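PDB 3TVA: xylose isomerase domain protein TIM barrel from Planctomyces limnophilus, which binds a magnesium ion in a xylose isomerase-like TIM barrel and is probably an isomerase. Local coordinates for residues R97-R100 / V101-K105; G160-S163 / A164-L168. All coordinates share one frame; numbering follows the deposited sequence. Where two conformers were deposited one is given.

Contact 1: R97-R100 / V101-K105; sequences RASR and VAEMK
R97 and V101 meet one turn apart at the start of alpha-helix 97-114, on the outside of the TIM barrel. R97 CB leads to CG, which stands anti to the backbone N (chi1 179°) and crosses V101 CG2 at a slant, 4.1 Å away. That is the looser touch, for V101 CG2, set beside its own backbone N, lies 3.1 Å from R97 O. CD then turns at chi3, and the guanidinium leaves the helix: NE bonds to the carbonyl of L91, while NH2 bonds to that of V92 and forms a salt bridge with D133. R100 sends an extended chain off roughly at right angles to R97, its NH1 and NH2 reaching the carbonyls of T88, G90 and D75, so both arginines tie this first turn to the end of helix 82-88 and the loops around it. The regular i to i+4 backbone bonds include V101 N to R97 O (2.9 Å). E103 lays its CG 3.4 Å from S99 O and carries its OE2 to a salt bridge with R48. On the inner side, selenomethionine M104 packs on I119 and L121 of strand 118-121, while its CB and CG each lie 3.6 Å from R100 O.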
loop_
_atom_site.group_PDB
_atom_site.type_symbol
_atom_site.label_atom_id
_atom_site.label_comp_id
_atom_site.label_asym_id
_atom_site.label_seq_id
_atom_site.Cartn_x
_atom_site.Cartn_y
_atom_site.Cartn_z
ATOM N N ARG A 97 11.714 14.625 7.622
ATOM C CA ARG A 97 12.350 13.692 6.697
ATOM C C ARG A 97 13.391 12.766 7.354
ATOM O O ARG A 97 13.327 11.551 7.173
ATOM C CB ARG A 97 12.979 14.418 5.498
ATOM C CG ARG A 97 13.685 13.445 4.518
ATOM C CD ARG A 97 14.218 14.170 3.278
ATOM N NE ARG A 97 13.120 14.696 2.466
ATOM C CZ ARG A 97 13.294 15.487 1.412
ATOM N NH1 ARG A 97 14.523 15.823 1.036
ATOM N NH2 ARG A 97 12.249 15.929 0.729
ATOM N N ALA A 98 14.357 13.329 8.083
ATOM C CA ALA A 98 15.390 12.493 8.704
ATOM C C ALA A 98 14.757 11.461 9.647
ATOM O O ALA A 98 15.169 10.302 9.680
ATOM C CB ALA A 98 16.394 13.323 9.432
ATOM N N SER A 99 13.746 11.888 10.398
ATOM C CA SER A 99 13.085 11.008 11.359
ATOM C C SER A 99 12.319 9.874 10.674
ATOM O O SER A 99 12.303 8.741 11.156
ATOM C CB SER A 99 12.135 11.805 12.256
ATOM O OG SER A 99 11.489 10.943 13.178
ATOM N N ARG A 100 11.684 10.172 9.549
ATOM C CA ARG A 100 10.900 9.154 8.863
ATOM C C ARG A 100 11.773 8.191 8.074
ATOM O O ARG A 100 11.458 7.006 7.961
ATOM C CB ARG A 100 9.813 9.807 8.006
ATOM C CG ARG A 100 8.787 10.526 8.884
ATOM C CD ARG A 100 7.688 11.195 8.069
ATOM N NE ARG A 100 6.751 11.911 8.932
ATOM C CZ ARG A 100 5.781 12.699 8.477
ATOM N NH1 ARG A 100 5.635 12.877 7.163
ATOM N NH2 ARG A 100 4.968 13.313 9.327
ATOM N N VAL A 101 12.877 8.696 7.535
ATOM C CA VAL A 101 13.860 7.827 6.907
ATOM C C VAL A 101 14.398 6.811 7.926
ATOM O O VAL A 101 14.457 5.606 7.639
ATOM C CB VAL A 101 15.013 8.653 6.294
ATOM C CG1 VAL A 101 16.186 7.751 5.850
ATOM C CG2 VAL A 101 14.490 9.463 5.130
ATOM N N ALA A 102 14.788 7.295 9.109
ATOM C CA ALA A 102 15.277 6.419 10.179
ATOM C C ALA A 102 14.193 5.429 10.644
ATOM O O ALA A 102 14.474 4.258 10.911
ATOM C CB ALA A 102 15.814 7.250 11.388
ATOM N N GLU A 103 12.955 5.896 10.723
ATOM C CA GLU A 103 11.846 5.005 11.041
ATOM C C GLU A 103 11.644 3.919 9.986
ATOM O O GLU A 103 11.375 2.772 10.342
ATOM C CB GLU A 103 10.541 5.775 11.222
ATOM C CG GLU A 103 10.358 6.365 12.584
ATOM C CD GLU A 103 8.890 6.561 12.912
ATOM O OE1 GLU A 103 8.446 7.728 12.946
ATOM O OE2 GLU A 103 8.178 5.549 13.124
HETATM N N MSE A 104 11.759 4.265 8.702
HETATM C CA MSE A 104 11.579 3.260 7.635
HETATM C C MSE A 104 12.678 2.202 7.730
HETATM O O MSE A 104 12.456 1.018 7.446
HETATM C CB MSE A 104 11.611 3.891 6.228
HETATM C CG MSE A 104 10.286 4.423 5.718
HETATM SE SE MSE A 104 8.826 3.115 5.747
HETATM C CE MSE A 104 9.549 1.783 4.591
ATOM N N LYS A 105 13.874 2.630 8.110
ATOM C CA LYS A 105 14.950 1.662 8.330
ATOM C C LYS A 105 14.695 0.733 9.525
ATOM O O LYS A 105 15.003 -0.446 9.446
ATOM C CB LYS A 105 16.310 2.340 8.435
ATOM C CG LYS A 105 16.744 3.002 7.118
ATOM C CD LYS A 105 18.097 3.687 7.279
ATOM C CE LYS A 105 18.418 4.532 6.055
ATOM N NZ LYS A 105 19.697 5.249 6.229
#

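Contact 2: G160-S163 / A164-L168; sequences GQES and ADHLL
With chi1 of S163 at 72°, OG sits between the backbone N and the carbonyl carbon, turned back over the start of helix 164-174, where H166 N can reach it. In H166 the ring carbon CG is anti to the backbone N (chi1 -167°), which brings the ring across the side chain of E162, which bends at chi2.

S163 is the N-cap residue, and it holds the first turn at two points. H166 N donates to S163 OG at 3.2 Å, a capping bond, and L167 N donates to S163 O at 3.1 Å, the first i to i+4 bond of the helix. The hydroxyl stands in for the backbone carbonyl that H166 N-H would otherwise use, while the carbonyl of the same residue takes L167 N-H in the ordinary way. The hydroxyl also leans on carbon, since S163 OG lies 3.4 Å from H166 CB.

E162, just before the cap, meets the same turn through its aliphatic part. Its CG approaches H166 CD2 obliquely at 3.9 Å and its CB lies 4.1 Å from H166 CB, so the two side chains slant past one another, with carboxylate and imidazole planes 60° apart. Their polar ends both turn to V126: E162 OE1 accepts from its backbone N, and H166 NE2 donates to its carbonyl O. In this conformer of H166, that shared partner ties the cap and the first helical turn to the loop after strand 118-121. H166 ND1 has a weak hydrogen bond to E169 OE1 further along the helix. A164, on another side of the turn, packs on A199, K202 and V203 of helix 196-203.

This is a serine N-cap closing the beta-to-alpha loop between strand 154-158, which ends in the magnesium ligand E158, and the next helix of the TIM barrel.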
loop_
_atom_site.group_PDB
_atom_site.type_symbol
_atom_site.label_atom_id
_atom_site.label_comp_id
_atom_site.label_asym_id
_atom_site.label_seq_id
_atom_site.Cartn_x
_atom_site.Cartn_y
_atom_site.Cartn_z
ATOM N N GLY A 160 0.245 7.161 -5.249
ATOM C CA GLY A 160 0.099 8.502 -4.706
ATOM C C GLY A 160 -0.727 9.442 -5.563
ATOM O O GLY A 160 -1.623 9.032 -6.310
ATOM N N GLN A 161 -0.423 10.724 -5.430
ATOM C CA GLN A 161 -1.057 11.755 -6.244
ATOM C C GLN A 161 -0.373 11.935 -7.603
ATOM O O GLN A 161 -0.920 12.589 -8.496
ATOM C CB GLN A 161 -1.073 13.083 -5.488
ATOM C CG GLN A 161 -1.998 14.150 -6.069
ATOM C CD GLN A 161 -1.257 15.186 -6.912
ATOM O OE1 GLN A 161 -0.049 15.073 -7.154
ATOM N NE2 GLN A 161 -1.987 16.206 -7.360
ATOM N N GLU A 162 0.805 11.344 -7.771
ATOM C CA GLU A 162 1.538 11.497 -9.024
ATOM C C GLU A 162 0.764 10.867 -10.163
ATOM O O GLU A 162 0.143 9.817 -10.010
ATOM C CB GLU A 162 2.919 10.820 -8.977
ATOM C CG GLU A 162 3.840 11.371 -7.940
ATOM C CD GLU A 162 3.377 11.020 -6.547
ATOM O OE1 GLU A 162 3.261 11.947 -5.711
ATOM O OE2 GLU A 162 3.094 9.819 -6.318
ATOM N N SER A 163 0.852 11.491 -11.322
ATOM C CA SER A 163 0.422 10.843 -12.546
ATOM C C SER A 163 1.328 9.623 -12.774
ATOM O O SER A 163 2.440 9.551 -12.237
ATOM C CB SER A 163 0.580 11.816 -13.698
ATOM O OG SER A 163 1.956 11.983 -13.973
ATOM N N ALA A 164 0.848 8.643 -13.534
ATOM C CA ALA A 164 1.658 7.460 -13.832
ATOM C C ALA A 164 2.981 7.846 -14.511
ATOM O O ALA A 164 4.017 7.257 -14.231
ATOM C CB ALA A 164 0.868 6.455 -14.699
ATOM N N ASP A 165 2.946 8.847 -15.387
ATOM C CA ASP A 165 4.158 9.298 -16.069
ATOM C C ASP A 165 5.237 9.824 -15.091
ATOM O O ASP A 165 6.421 9.494 -15.229
ATOM C CB ASP A 165 3.824 10.374 -17.117
ATOM C CG ASP A 165 3.117 9.801 -18.361
ATOM O OD1 ASP A 165 3.214 8.579 -18.626
ATOM O OD2 ASP A 165 2.464 10.583 -19.081
ATOM N N HIS A 166 4.814 10.629 -14.113
ATOM C CA HIS A 166 5.711 11.235 -13.121
ATOM C C HIS A 166 6.309 10.137 -12.241
ATOM O O HIS A 166 7.501 10.139 -11.944
ATOM C CB HIS A 166 4.917 12.241 -12.269
ATOM C CG HIS A 166 5.755 13.162 -11.427
ATOM N ND1 HIS A 166 7.098 13.385 -11.651
ATOM C CD2 HIS A 166 5.422 13.933 -10.363
ATOM C CE1 HIS A 166 7.555 14.249 -10.759
ATOM N NE2 HIS A 166 6.560 14.590 -9.963
ATOM N N LEU A 167 5.468 9.188 -11.840
ATOM C CA LEU A 167 5.904 8.054 -11.032
ATOM C C LEU A 167 6.940 7.193 -11.770
ATOM O O LEU A 167 7.943 6.772 -11.194
ATOM C CB LEU A 167 4.705 7.188 -10.649
ATOM C CG LEU A 167 5.025 5.901 -9.877
ATOM C CD1 LEU A 167 5.718 6.197 -8.552
ATOM C CD2 LEU A 167 3.749 5.104 -9.641
ATOM N N LEU A 168 6.691 6.929 -13.044
ATOM C CA LEU A 168 7.644 6.184 -13.857
ATOM C C LEU A 168 8.989 6.920 -13.936
ATOM O O LEU A 168 10.064 6.313 -13.853
ATOM C CB LEU A 168 7.101 5.999 -15.276
ATOM C CG LEU A 168 6.046 4.920 -15.526
ATOM C CD1 LEU A 168 5.411 5.114 -16.914
ATOM C CD2 LEU A 168 6.662 3.527 -15.410
#

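Overall arrangement
Contact 1 and contact 2 both belong to the start of a barrel helix: residues 97-105 open helix 97-114 and residues 160-168 lead into helix 164-174. Their centres are 23 Å apart and their nearest atoms about 12 Å, so they do not touch. Between them in the chain come strand 118-121, helix 132-149 and strand 154-158. The magnesium ion, bound by E158, D184, H211 and E259, lies about 12 Å from the side chain of E162 in contact 2 and about 14 Å from that of M104 in contact 1. Neither contact supplies a ligand, but contact 2 begins two residues after E158.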